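Local coordinates for protein 3-dehydroquinate dehydratase (Geobacillus kaustophilus, PDB 2YR1) that probably catalyses the cis-dehydration of 3-dehydroquinate to 3-dehydroshikimate, the third step of the chorismate pathway to the aromatic amino acids, at residues 47-52 with 79-84; 52-57 with 84-89; 171-176 with 197-202; 202-207 with 226-231. All blocks are in the same frame, centred on the assembly; numbering follows the deposited sequence.

Contact 1: 47-52 with 79-84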
loop_
_atom_site.group_PDB
_atom_site.type_symbol
_atom_site.label_atom_id
_atom_site.label_comp_id
_atom_site.label_asym_id
_atom_site.label_seq_id
_atom_site.Cartn_x
_atom_site.Cartn_y
_atom_site.Cartn_z
ATOM N N ASP A 47 -0.293 -13.918 15.461
ATOM C CA ASP A 47 -0.831 -15.164 14.947
ATOM C C ASP A 47 0.226 -16.258 14.962
ATOM O O ASP A 47 -0.087 -17.416 15.207
ATOM C CB ASP A 47 -1.341 -14.943 13.525
ATOM C CG ASP A 47 -2.384 -13.855 13.457
ATOM O OD1 ASP A 47 -3.396 -13.973 14.182
ATOM O OD2 ASP A 47 -2.203 -12.877 12.700
ATOM N N LEU A 48 1.478 -15.880 14.710
ATOM C CA LEU A 48 2.585 -16.829 14.669
ATOM C C LEU A 48 3.820 -16.272 15.374
ATOM O O LEU A 48 3.975 -15.064 15.525
ATOM C CB LEU A 48 2.975 -17.151 13.220
ATOM C CG LEU A 48 1.879 -17.401 12.184
ATOM C CD1 LEU A 48 2.538 -17.688 10.839
ATOM C CD2 LEU A 48 1.003 -18.561 12.620
ATOM N N LEU A 49 4.710 -17.179 15.762
ATOM C CA LEU A 49 5.946 -16.837 16.454
ATOM C C LEU A 49 7.117 -17.440 15.695
ATOM O O LEU A 49 7.154 -18.654 15.480
ATOM C CB LEU A 49 5.902 -17.428 17.866
ATOM C CG LEU A 49 6.856 -16.942 18.952
ATOM C CD1 LEU A 49 6.577 -15.490 19.267
ATOM C CD2 LEU A 49 6.639 -17.780 20.198
ATOM N N GLU A 50 8.065 -16.612 15.269
ATOM C CA GLU A 50 9.224 -17.139 14.560
ATOM C C GLU A 50 10.463 -17.044 15.424
ATOM O O GLU A 50 11.015 -15.962 15.606
ATOM C CB GLU A 50 9.524 -16.389 13.263
ATOM C CG GLU A 50 10.818 -16.915 12.624
ATOM C CD GLU A 50 11.344 -16.056 11.491
ATOM O OE1 GLU A 50 11.286 -14.809 11.594
ATOM O OE2 GLU A 50 11.836 -16.628 10.500
ATOM N N TRP A 51 10.927 -18.149 15.979
ATOM C CA TRP A 51 12.126 -17.966 16.745
ATOM C C TRP A 51 13.297 -18.179 15.820
ATOM O O TRP A 51 13.435 -19.211 15.165
ATOM C CB TRP A 51 12.125 -18.818 18.028
ATOM C CG TRP A 51 12.795 -20.132 18.058
ATOM C CD1 TRP A 51 12.386 -21.275 17.439
ATOM C CD2 TRP A 51 13.878 -20.508 18.925
ATOM N NE1 TRP A 51 13.134 -22.349 17.885
ATOM C CE2 TRP A 51 14.056 -21.905 18.795
ATOM C CE3 TRP A 51 14.709 -19.800 19.805
ATOM C CZ2 TRP A 51 15.029 -22.613 19.515
ATOM C CZ3 TRP A 51 15.675 -20.502 20.520
ATOM C CH2 TRP A 51 15.828 -21.895 20.368
ATOM N N ARG A 52 14.077 -17.112 15.695
ATOM C CA ARG A 52 15.257 -17.073 14.862
ATOM C C ARG A 52 16.418 -17.727 15.616
ATOM O O ARG A 52 17.331 -17.055 16.121
ATOM C CB ARG A 52 15.577 -15.620 14.521
ATOM C CG ARG A 52 14.747 -15.043 13.392
ATOM C CD ARG A 52 15.187 -15.655 12.078
ATOM N NE ARG A 52 16.582 -15.347 11.769
ATOM C CZ ARG A 52 17.002 -14.168 11.316
ATOM N NH1 ARG A 52 16.130 -13.190 11.120
ATOM N NH2 ARG A 52 18.289 -13.965 11.056
ATOM N N ILE A 79 -0.289 -20.665 19.888
ATOM C CA ILE A 79 0.330 -19.855 18.844
ATOM C C ILE A 79 1.326 -20.736 18.115
ATOM O O ILE A 79 2.224 -21.327 18.724
ATOM C CB ILE A 79 1.092 -18.605 19.377
ATOM C CG1 ILE A 79 0.122 -17.531 19.879
ATOM C CG2 ILE A 79 1.899 -17.961 18.229
ATOM C CD1 ILE A 79 -0.710 -17.930 21.043
ATOM N N PRO A 80 1.160 -20.862 16.794
ATOM C CA PRO A 80 2.065 -21.682 15.999
ATOM C C PRO A 80 3.486 -21.145 16.085
ATOM O O PRO A 80 3.703 -19.921 16.104
ATOM C CB PRO A 80 1.488 -21.557 14.592
ATOM C CG PRO A 80 0.040 -21.396 14.845
ATOM C CD PRO A 80 -0.005 -20.439 15.999
ATOM N N ILE A 81 4.454 -22.053 16.151
ATOM C CA ILE A 81 5.852 -21.656 16.205
ATOM C C ILE A 81 6.628 -22.103 14.977
ATOM O O ILE A 81 6.675 -23.301 14.648
ATOM C CB ILE A 81 6.567 -22.212 17.463
ATOM C CG1 ILE A 81 5.878 -21.694 18.731
ATOM C CG2 ILE A 81 8.010 -21.761 17.478
ATOM C CD1 ILE A 81 6.518 -22.205 20.036
ATOM N N LEU A 82 7.225 -21.124 14.299
ATOM C CA LEU A 82 8.036 -21.356 13.114
ATOM C C LEU A 82 9.491 -21.352 13.579
ATOM O O LEU A 82 9.955 -20.361 14.156
ATOM C CB LEU A 82 7.809 -20.244 12.091
ATOM C CG LEU A 82 8.825 -20.006 10.964
ATOM C CD1 LEU A 82 8.854 -21.159 9.968
ATOM C CD2 LEU A 82 8.435 -18.717 10.253
ATOM N N PHE A 83 10.189 -22.467 13.348
ATOM C CA PHE A 83 11.589 -22.622 13.743
ATOM C C PHE A 83 12.445 -22.255 12.549
ATOM O O PHE A 83 12.355 -22.882 11.492
ATOM C CB PHE A 83 11.879 -24.062 14.150
ATOM C CG PHE A 83 13.300 -24.294 14.576
ATOM C CD1 PHE A 83 13.717 -23.963 15.854
ATOM C CD2 PHE A 83 14.228 -24.831 13.692
ATOM C CE1 PHE A 83 15.037 -24.159 16.256
ATOM C CE2 PHE A 83 15.553 -25.036 14.081
ATOM C CZ PHE A 83 15.957 -24.694 15.374
ATOM N N THR A 84 13.287 -21.242 12.731
ATOM C CA THR A 84 14.132 -20.733 11.666
ATOM C C THR A 84 15.606 -20.585 12.037
ATOM O O THR A 84 15.938 -20.002 13.070
ATOM C CB THR A 84 13.642 -19.342 11.226
ATOM O OG1 THR A 84 12.252 -19.410 10.888
ATOM C CG2 THR A 84 14.449 -18.827 10.038
#
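Leu-49, Glu-50, Trp-51 and Arg-52 pair in parallel register with Ile-81, Leu-82, Phe-83 and Thr-84, two neighbouring strands of a TIM barrel. The tight part is the buried backbone ladder, Leu-49 N to Pro-80 O, Leu-82 N to Leu-49 O, Trp-51 N to Leu-82 O and Thr-84 N to Trp-51 O (2.7 to 3.2 Å), together with a side-chain bond on the face of Glu-50 and Thr-84. There the hydroxyl OG1 of Thr-84 donates to OE2 of Glu-50 (2.8 Å), meeting the lone pair turned away from the other carboxylate oxygen. The Glu-50 chain reaches it extended, with CG anti to the backbone N (chi1 175°), and CG of Glu-50 passes CD2 of Leu-82 at 3.8 Å. The bond is likely to steady this oxygen of a residue predicted to bind 3-dehydroquinate; the oxygen also has a long, weak ion pair with Arg-86. On the other face, Trp-51 and Phe-83 lie side by side with ring planes oblique at 58°, too close in places for their spacing to be relied on. The solvent side is at Asp-47 and Ile-79, both partly exposed, although beside them Leu-48 CD2 still packs on Pro-80 CB (3.6 Å). The carboxylate of Asp-47 turns to the amide of Ile-22. Helix 62-75 connects the strands as a beta-alpha-beta unit and covers Trp-51 and Ile-81 through Leu-72, strand 21-26 flanks strand 48-52, and strand 13-15 closes over Leu-48 and Pro-80.

Contact 2: 52-57 with 84-89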
loop_
_atom_site.group_PDB
_atom_site.type_symbol
_atom_site.label_atom_id
_atom_site.label_comp_id
_atom_site.label_asym_id
_atom_site.label_seq_id
_atom_site.Cartn_x
_atom_site.Cartn_y
_atom_site.Cartn_z
ATOM N N ARG A 52 14.077 -17.112 15.695
ATOM C CA ARG A 52 15.257 -17.073 14.862
ATOM C C ARG A 52 16.418 -17.727 15.616
ATOM O O ARG A 52 17.331 -17.055 16.121
ATOM C CB ARG A 52 15.577 -15.620 14.521
ATOM C CG ARG A 52 14.747 -15.043 13.392
ATOM C CD ARG A 52 15.187 -15.655 12.078
ATOM N NE ARG A 52 16.582 -15.347 11.769
ATOM C CZ ARG A 52 17.002 -14.168 11.316
ATOM N NH1 ARG A 52 16.130 -13.190 11.120
ATOM N NH2 ARG A 52 18.289 -13.965 11.056
ATOM N N ALA A 53 16.370 -19.054 15.666
ATOM C CA ALA A 53 17.360 -19.850 16.375
ATOM C C ALA A 53 18.813 -19.565 16.020
ATOM O O ALA A 53 19.718 -19.985 16.751
ATOM C CB ALA A 53 17.049 -21.333 16.189
ATOM N N ASP A 54 19.059 -18.857 14.923
ATOM C CA ASP A 54 20.437 -18.571 14.554
ATOM C C ASP A 54 21.109 -17.520 15.439
ATOM O O ASP A 54 22.288 -17.201 15.249
ATOM C CB ASP A 54 20.542 -18.189 13.075
ATOM C CG ASP A 54 19.509 -17.174 12.650
ATOM O OD1 ASP A 54 18.303 -17.420 12.858
ATOM O OD2 ASP A 54 19.910 -16.135 12.088
ATOM N N PHE A 55 20.358 -16.994 16.405
ATOM C CA PHE A 55 20.886 -16.013 17.351
ATOM C C PHE A 55 21.431 -16.748 18.583
ATOM O O PHE A 55 22.353 -16.278 19.246
ATOM C CB PHE A 55 19.792 -15.038 17.802
ATOM C CG PHE A 55 19.572 -13.892 16.856
ATOM C CD1 PHE A 55 18.918 -14.085 15.645
ATOM C CD2 PHE A 55 20.053 -12.619 17.164
ATOM C CE1 PHE A 55 18.747 -13.031 14.751
ATOM C CE2 PHE A 55 19.887 -11.557 16.276
ATOM C CZ PHE A 55 19.233 -11.765 15.066
ATOM N N PHE A 56 20.831 -17.903 18.862
ATOM C CA PHE A 56 21.172 -18.776 19.984
ATOM C C PHE A 56 22.663 -19.133 19.948
ATOM O O PHE A 56 23.127 -19.797 19.011
ATOM C CB PHE A 56 20.331 -20.053 19.861
ATOM C CG PHE A 56 20.131 -20.798 21.142
ATOM C CD1 PHE A 56 19.178 -20.377 22.062
ATOM C CD2 PHE A 56 20.848 -21.963 21.400
ATOM C CE1 PHE A 56 18.935 -21.109 23.218
ATOM C CE2 PHE A 56 20.612 -22.705 22.558
ATOM C CZ PHE A 56 19.654 -22.280 23.467
ATOM N N ARG A 57 23.424 -18.699 20.950
ATOM C CA ARG A 57 24.851 -19.022 20.951
ATOM C C ARG A 57 25.115 -20.512 21.185
ATOM O O ARG A 57 26.014 -21.072 20.578
ATOM C CB ARG A 57 25.622 -18.190 21.994
ATOM C CG ARG A 57 26.264 -16.917 21.429
ATOM C CD ARG A 57 27.395 -16.367 22.318
ATOM N NE ARG A 57 26.942 -16.046 23.672
ATOM C CZ ARG A 57 26.812 -16.929 24.665
ATOM N NH1 ARG A 57 27.110 -18.210 24.475
ATOM N NH2 ARG A 57 26.357 -16.531 25.848
ATOM N N THR A 84 13.287 -21.242 12.731
ATOM C CA THR A 84 14.132 -20.733 11.666
ATOM C C THR A 84 15.606 -20.585 12.037
ATOM O O THR A 84 15.938 -20.002 13.070
ATOM C CB THR A 84 13.642 -19.342 11.226
ATOM O OG1 THR A 84 12.252 -19.410 10.888
ATOM C CG2 THR A 84 14.449 -18.827 10.038
ATOM N N ILE A 85 16.480 -21.116 11.189
ATOM C CA ILE A 85 17.925 -20.974 11.359
ATOM C C ILE A 85 18.390 -20.318 10.065
ATOM O O ILE A 85 18.787 -20.987 9.111
ATOM C CB ILE A 85 18.643 -22.332 11.552
ATOM C CG1 ILE A 85 18.269 -22.926 12.914
ATOM C CG2 ILE A 85 20.136 -22.138 11.468
ATOM C CD1 ILE A 85 18.847 -24.323 13.177
ATOM N N ARG A 86 18.321 -18.994 10.039
ATOM C CA ARG A 86 18.703 -18.228 8.865
ATOM C C ARG A 86 20.187 -18.345 8.528
ATOM O O ARG A 86 21.041 -18.129 9.376
ATOM C CB ARG A 86 18.339 -16.745 9.061
ATOM C CG ARG A 86 18.581 -15.854 7.830
ATOM C CD ARG A 86 17.483 -16.031 6.779
ATOM N NE ARG A 86 16.178 -15.584 7.272
ATOM C CZ ARG A 86 15.107 -16.363 7.406
ATOM N NH1 ARG A 86 15.168 -17.648 7.083
ATOM N NH2 ARG A 86 13.968 -15.853 7.873
ATOM N N SER A 87 20.481 -18.700 7.284
ATOM C CA SER A 87 21.858 -18.809 6.830
ATOM C C SER A 87 22.521 -17.453 7.047
ATOM O O SER A 87 21.825 -16.446 7.229
ATOM C CB SER A 87 21.896 -19.146 5.347
ATOM O OG SER A 87 23.176 -18.867 4.823
ATOM N N GLU A 88 23.853 -17.417 7.029
ATOM C CA GLU A 88 24.557 -16.156 7.219
ATOM C C GLU A 88 24.560 -15.425 5.886
ATOM O O GLU A 88 24.486 -14.192 5.835
ATOM C CB GLU A 88 25.992 -16.398 7.701
ATOM C CG GLU A 88 26.690 -15.143 8.237
ATOM C CD GLU A 88 27.961 -15.472 9.014
ATOM O OE1 GLU A 88 28.708 -16.364 8.560
ATOM O OE2 GLU A 88 28.214 -14.839 10.067
ATOM N N ARG A 89 24.625 -16.200 4.807
ATOM C CA ARG A 89 24.624 -15.648 3.462
ATOM C C ARG A 89 23.271 -15.028 3.106
ATOM O O ARG A 89 23.103 -14.481 2.017
ATOM C CB ARG A 89 24.956 -16.742 2.445
ATOM C CG ARG A 89 23.943 -17.864 2.391
ATOM C CD ARG A 89 24.377 -18.950 1.421
ATOM N NE ARG A 89 24.081 -18.615 0.030
ATOM C CZ ARG A 89 24.653 -19.208 -1.013
ATOM N NH1 ARG A 89 25.554 -20.158 -0.811
ATOM N NH2 ARG A 89 24.310 -18.876 -2.254
#
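Arg-52, Ala-53 and Asp-54 meet Thr-84, Ile-85 and Arg-86 in a mainly polar loop-to-loop contact at the C-terminal mouth of a TIM barrel, just where strands 48-52 and 81-84 run out. Arg-52 and Arg-86 are both predicted to bind 3-dehydroquinate, and Asp-54 probably acts as a second-shell residue. It takes Arg-52 side-on: Arg-52 NE reaches Asp-54 OD1 at 2.9 Å and Arg-52 NH2 reaches Asp-54 OD2, each on the syn lone pair and close to the guanidinium plane. CG of Asp-54 sits between its own backbone N and carbonyl carbon (chi1 47°), a crowded position that brings the carboxylate back to Arg-52 and also within reach of the backbone of Arg-86. Asp-54 OD1 accepts a weak bond from Arg-86 N at 3.2 Å, while Asp-54 OD2 has a further donor in the amide of Gln-93. One carboxylate thus ties both loops to the arginine, which is likely to hold its guanidinium against rotation; NH1 of Arg-52 goes on to the carbonyl oxygen of Ser-235. The backbones part here, since Ala-53 N gives Thr-84 O only a weak, strongly bent bond (116°), and Ala-53 CB touches Ile-85 CG1 at 3.8 Å. The guanidinium planes of Arg-52 and Arg-86 are 32° apart, with Arg-52 NE 4.5 Å from Arg-86 NE, as positive groups gathered at the predicted substrate pocket. The Arg-52 guanidinium is covered on both faces: CE1 of Phe-55 lies 3.8 Å above one, and CG of Arg-86 lies over the opposite one, 3.7 Å from NH2 of Arg-52.

Contact 3: 171-176 with 197-202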
loop_
_atom_site.group_PDB
_atom_site.type_symbol
_atom_site.label_atom_id
_atom_site.label_comp_id
_atom_site.label_asym_id
_atom_site.label_seq_id
_atom_site.Cartn_x
_atom_site.Cartn_y
_atom_site.Cartn_z
ATOM N N ASP A 171 5.452 -26.078 1.534
ATOM C CA ASP A 171 4.063 -25.916 1.912
ATOM C C ASP A 171 3.757 -24.426 1.785
ATOM O O ASP A 171 2.610 -24.019 1.574
ATOM C CB ASP A 171 3.819 -26.375 3.349
ATOM C CG ASP A 171 3.867 -27.900 3.495
ATOM O OD1 ASP A 171 3.144 -28.591 2.749
ATOM O OD2 ASP A 171 4.626 -28.397 4.343
ATOM N N ILE A 172 4.811 -23.626 1.922
ATOM C CA ILE A 172 4.722 -22.175 1.824
ATOM C C ILE A 172 6.012 -21.704 1.171
ATOM O O ILE A 172 7.088 -22.162 1.532
ATOM C CB ILE A 172 4.619 -21.512 3.222
ATOM C CG1 ILE A 172 3.346 -21.985 3.922
ATOM C CG2 ILE A 172 4.674 -19.996 3.087
ATOM C CD1 ILE A 172 3.088 -21.325 5.262
ATOM N N ALA A 173 5.891 -20.799 0.201
ATOM C CA ALA A 173 7.048 -20.260 -0.506
ATOM C C ALA A 173 7.329 -18.859 0.016
ATOM O O ALA A 173 6.407 -18.045 0.131
ATOM C CB ALA A 173 6.762 -20.201 -1.995
ATOM N N LYS A 174 8.585 -18.566 0.344
ATOM C CA LYS A 174 8.896 -17.234 0.854
ATOM C C LYS A 174 10.050 -16.534 0.136
ATOM O O LYS A 174 11.092 -17.141 -0.117
ATOM C CB LYS A 174 9.187 -17.310 2.360
ATOM C CG LYS A 174 9.671 -15.992 2.980
ATOM C CD LYS A 174 10.027 -16.138 4.462
ATOM C CE LYS A 174 10.689 -14.867 4.965
ATOM N NZ LYS A 174 11.500 -15.060 6.192
ATOM N N VAL A 175 9.849 -15.269 -0.237
ATOM C CA VAL A 175 10.918 -14.484 -0.863
ATOM C C VAL A 175 10.963 -13.068 -0.274
ATOM O O VAL A 175 9.932 -12.396 -0.167
ATOM C CB VAL A 175 10.771 -14.327 -2.413
ATOM C CG1 VAL A 175 10.881 -15.688 -3.122
ATOM C CG2 VAL A 175 9.455 -13.680 -2.744
ATOM N N ALA A 176 12.149 -12.617 0.125
ATOM C CA ALA A 176 12.273 -11.251 0.641
ATOM C C ALA A 176 13.346 -10.508 -0.173
ATOM O O ALA A 176 14.343 -11.101 -0.584
ATOM C CB ALA A 176 12.624 -11.268 2.148
ATOM N N ARG A 197 -1.088 -16.415 -8.819
ATOM C CA ARG A 197 -1.897 -17.008 -9.863
ATOM C C ARG A 197 -1.289 -18.297 -10.425
ATOM O O ARG A 197 -1.982 -19.071 -11.080
ATOM C CB ARG A 197 -2.088 -15.988 -10.983
ATOM C CG ARG A 197 -3.194 -15.006 -10.684
ATOM C CD ARG A 197 -3.095 -13.798 -11.555
ATOM N NE ARG A 197 -4.382 -13.125 -11.714
ATOM C CZ ARG A 197 -5.195 -12.810 -10.713
ATOM N NH1 ARG A 197 -4.859 -13.112 -9.463
ATOM N NH2 ARG A 197 -6.333 -12.173 -10.959
ATOM N N GLU A 198 -0.002 -18.527 -10.155
ATOM C CA GLU A 198 0.698 -19.711 -10.663
ATOM C C GLU A 198 0.843 -20.870 -9.670
ATOM O O GLU A 198 0.756 -22.035 -10.070
ATOM C CB GLU A 198 2.085 -19.311 -11.179
ATOM C CG GLU A 198 2.861 -20.427 -11.866
ATOM C CD GLU A 198 2.350 -20.748 -13.269
ATOM O OE1 GLU A 198 2.550 -19.936 -14.194
ATOM O OE2 GLU A 198 1.743 -21.823 -13.446
ATOM N N LEU A 199 1.054 -20.563 -8.386
ATOM C CA LEU A 199 1.225 -21.601 -7.366
ATOM C C LEU A 199 -0.047 -22.033 -6.644
ATOM O O LEU A 199 -1.013 -21.281 -6.543
ATOM C CB LEU A 199 2.252 -21.160 -6.312
ATOM C CG LEU A 199 3.577 -20.579 -6.805
ATOM C CD1 LEU A 199 4.613 -20.711 -5.709
ATOM C CD2 LEU A 199 4.035 -21.281 -8.055
ATOM N N ALA A 200 -0.040 -23.257 -6.123
ATOM C CA ALA A 200 -1.207 -23.759 -5.410
ATOM C C ALA A 200 -1.053 -23.565 -3.905
ATOM O O ALA A 200 -2.018 -23.736 -3.156
ATOM C CB ALA A 200 -1.422 -25.255 -5.734
ATOM N N ILE A 201 0.147 -23.185 -3.461
ATOM C CA ILE A 201 0.421 -23.011 -2.028
ATOM C C ILE A 201 0.532 -21.527 -1.624
ATOM O O ILE A 201 0.682 -20.660 -2.483
ATOM C CB ILE A 201 1.741 -23.710 -1.641
ATOM C CG1 ILE A 201 2.903 -23.041 -2.382
ATOM C CG2 ILE A 201 1.680 -25.202 -1.991
ATOM C CD1 ILE A 201 4.308 -23.549 -1.971
ATOM N N PRO A 202 0.432 -21.230 -0.317
ATOM C CA PRO A 202 0.531 -19.848 0.188
ATOM C C PRO A 202 1.909 -19.255 -0.104
ATOM O O PRO A 202 2.893 -19.981 -0.237
ATOM C CB PRO A 202 0.285 -20.005 1.696
ATOM C CG PRO A 202 -0.680 -21.191 1.739
ATOM C CD PRO A 202 -0.037 -22.145 0.751
#
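Pro-202, with the largest share of surface buried here, meets Asp-171 and Ala-173 through its backbone and ring. The carbonyl oxygen of Pro-202 receives Ala-173 N in a nearly straight bond of 3.1 Å (169° at the hydrogen), the donor tilted slightly from the carbonyl plane. The ring atom CD of Pro-202 lies 3.3 Å from Asp-171 O, and CB of Ile-201 rests against the same oxygen, also at 3.3 Å. The carboxylate of Asp-171 turns to Arg-132 and the amide of Leu-142. In Ile-201, CG1 stands between the backbone N and the carbonyl carbon (chi1 63°), which carries CD1 over the strand to 4.2 Å from Ala-173 CB and 3.8 Å from Ala-173 N. With Ile-201 cut back to an alanine, the loss of CG1, CG2 and CD1 would probably open a gap over the Ala-173 methyl and amide. Leu-199 CD1 separately touches Ala-173 CB at 4.3 Å. Strand 172-177 also carries Lys-174, the predicted Schiff-base lysine, which takes no part in the contact itself. The contact begins the pairing of strands 172-177 and 203-207, joined by helix 182-198 in a beta-alpha-beta unit of the TIM barrel; strand 141-148 borders strand 172-177 on its other side, and helix 155-167 packs on Ala-173 from outside.

Contact 4: 202-207 with 226-231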
loop_
_atom_site.group_PDB
_atom_site.type_symbol
_atom_site.label_atom_id
_atom_site.label_comp_id
_atom_site.label_asym_id
_atom_site.label_seq_id
_atom_site.Cartn_x
_atom_site.Cartn_y
_atom_site.Cartn_z
ATOM N N PRO A 202 0.432 -21.230 -0.317
ATOM C CA PRO A 202 0.531 -19.848 0.188
ATOM C C PRO A 202 1.909 -19.255 -0.104
ATOM O O PRO A 202 2.893 -19.981 -0.237
ATOM C CB PRO A 202 0.285 -20.005 1.696
ATOM C CG PRO A 202 -0.680 -21.191 1.739
ATOM C CD PRO A 202 -0.037 -22.145 0.751
ATOM N N LEU A 203 1.966 -17.930 -0.171
ATOM C CA LEU A 203 3.185 -17.187 -0.456
ATOM C C LEU A 203 3.458 -16.166 0.653
ATOM O O LEU A 203 2.526 -15.609 1.242
ATOM C CB LEU A 203 2.992 -16.415 -1.763
ATOM C CG LEU A 203 3.451 -16.899 -3.134
ATOM C CD1 LEU A 203 3.508 -18.404 -3.204
ATOM C CD2 LEU A 203 2.525 -16.303 -4.176
ATOM N N ILE A 204 4.732 -15.930 0.939
ATOM C CA ILE A 204 5.123 -14.915 1.926
ATOM C C ILE A 204 6.159 -14.082 1.232
ATOM O O ILE A 204 7.228 -14.586 0.884
ATOM C CB ILE A 204 5.788 -15.490 3.180
ATOM C CG1 ILE A 204 4.852 -16.472 3.879
ATOM C CG2 ILE A 204 6.170 -14.349 4.152
ATOM C CD1 ILE A 204 5.540 -17.202 5.035
ATOM N N THR A 205 5.856 -12.806 1.018
ATOM C CA THR A 205 6.816 -11.940 0.360
ATOM C C THR A 205 6.917 -10.619 1.101
ATOM O O THR A 205 5.991 -10.215 1.824
ATOM C CB THR A 205 6.421 -11.609 -1.110
ATOM O OG1 THR A 205 5.242 -10.804 -1.115
ATOM C CG2 THR A 205 6.194 -12.881 -1.944
ATOM N N MET A 206 8.051 -9.953 0.923
ATOM C CA MET A 206 8.282 -8.648 1.529
ATOM C C MET A 206 9.484 -7.933 0.921
ATOM O O MET A 206 10.418 -8.563 0.410
ATOM C CB MET A 206 8.500 -8.760 3.056
ATOM C CG MET A 206 9.651 -9.669 3.480
ATOM S SD MET A 206 9.128 -11.400 3.631
ATOM C CE MET A 206 8.481 -11.447 5.304
ATOM N N ALA A 207 9.414 -6.609 0.936
ATOM C CA ALA A 207 10.523 -5.756 0.516
ATOM C C ALA A 207 10.873 -5.232 1.914
ATOM O O ALA A 207 9.986 -4.781 2.657
ATOM C CB ALA A 207 10.045 -4.610 -0.381
ATOM N N VAL A 226 1.477 -13.877 4.959
ATOM C CA VAL A 226 2.044 -13.602 6.266
ATOM C C VAL A 226 2.865 -12.321 6.236
ATOM O O VAL A 226 3.542 -12.064 5.253
ATOM C CB VAL A 226 3.004 -14.714 6.691
ATOM C CG1 VAL A 226 3.554 -14.406 8.074
ATOM C CG2 VAL A 226 2.314 -16.053 6.649
ATOM N N THR A 227 2.782 -11.514 7.289
ATOM C CA THR A 227 3.595 -10.291 7.363
ATOM C C THR A 227 4.331 -10.352 8.710
ATOM O O THR A 227 3.753 -10.768 9.719
ATOM C CB THR A 227 2.742 -8.991 7.282
ATOM O OG1 THR A 227 3.608 -7.843 7.288
ATOM C CG2 THR A 227 1.797 -8.881 8.487
ATOM N N PHE A 228 5.610 -9.979 8.712
ATOM C CA PHE A 228 6.408 -10.004 9.925
ATOM C C PHE A 228 6.434 -8.635 10.615
ATOM O O PHE A 228 6.800 -7.627 10.000
ATOM C CB PHE A 228 7.840 -10.456 9.621
ATOM C CG PHE A 228 7.964 -11.919 9.238
ATOM C CD1 PHE A 228 9.141 -12.611 9.502
ATOM C CD2 PHE A 228 6.924 -12.598 8.610
ATOM C CE1 PHE A 228 9.278 -13.958 9.151
ATOM C CE2 PHE A 228 7.049 -13.949 8.250
ATOM C CZ PHE A 228 8.226 -14.626 8.523
ATOM N N ALA A 229 6.047 -8.612 11.891
ATOM C CA ALA A 229 6.014 -7.364 12.669
ATOM C C ALA A 229 6.840 -7.491 13.944
ATOM O O ALA A 229 7.238 -8.599 14.334
ATOM C CB ALA A 229 4.589 -7.024 13.020
ATOM N N VAL A 230 7.097 -6.368 14.605
ATOM C CA VAL A 230 7.875 -6.413 15.839
ATOM C C VAL A 230 6.982 -6.656 17.047
ATOM O O VAL A 230 6.025 -5.916 17.286
ATOM C CB VAL A 230 8.655 -5.107 16.077
ATOM C CG1 VAL A 230 9.389 -5.173 17.442
ATOM C CG2 VAL A 230 9.644 -4.881 14.952
ATOM N N GLY A 231 7.295 -7.706 17.798
ATOM C CA GLY A 231 6.536 -8.023 18.997
ATOM C C GLY A 231 7.383 -7.618 20.198
ATOM O O GLY A 231 6.862 -7.326 21.283
HETATM O O HOH W 1 5.434 -10.387 4.453
#
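The closing seam of the TIM barrel, where strand 203-207 faces strand 226-228, is held by Ile-204 and Met-206 against Val-226 and Phe-228. The strands diverge at 38° with axes 6.7 Å apart at closest, and no direct hydrogen bond joins the two segments. Instead a water lies 2.7 Å from Thr-205 O and 2.7 Å from Val-226 O, placed to bridge the carbonyls, whereas the buried Val-226 N has no partner in the model. Between the two segments side chains and the water make the link; Leu-203 bonds to the backbone of Ala-225 just before. Ile-204 lays CG1 and CD1 across Val-226 CG2, each at 3.8 Å, and Ile-204 CG2 approaches Phe-228 CE2 at 4.2 Å. A glycine in place of Ile-204 would probably open a gap and leave Val-226 CG2 and the Phe-228 ring without this apolar neighbour. The Met-206 chain bends at chi2 and chi3 (-87° and -85°), bringing its methyl CE over one face of the Phe-228 ring in a CH-pi contact, 4.0 Å from the centroid. Phe-228 also adjoins Glu-50 and Gln-239, both predicted to bind 3-dehydroquinate. Strand 172-177 flanks strand 203-207, strand 21-26 flanks strand 226-228, and helix 213-218 reaches Met-206 and Phe-228.

All four contacts belong to one eight-stranded TIM barrel. Contacts 1 and 2 interlock along the chain and share Arg-52 and Thr-84; their centres lie about 13 Å apart. Contacts 3 and 4 follow in series and share Pro-202, with strands 172-177 and 203-207 adjacent in the sheet and centres about 12 Å apart. Contacts 2 and 3 have centres about 22 Å apart and fall on opposite sides of the chain's centre. Long side chains nevertheless converge inside: Arg-86 NH2 of contact 2 comes 3.1 Å from NZ of Lys-174, the predicted Schiff-base lysine on contact 3, and Glu-50 of contact 1 touches Phe-228 of contact 4. Strand pairs from different parts of the barrel thus line one probable active site.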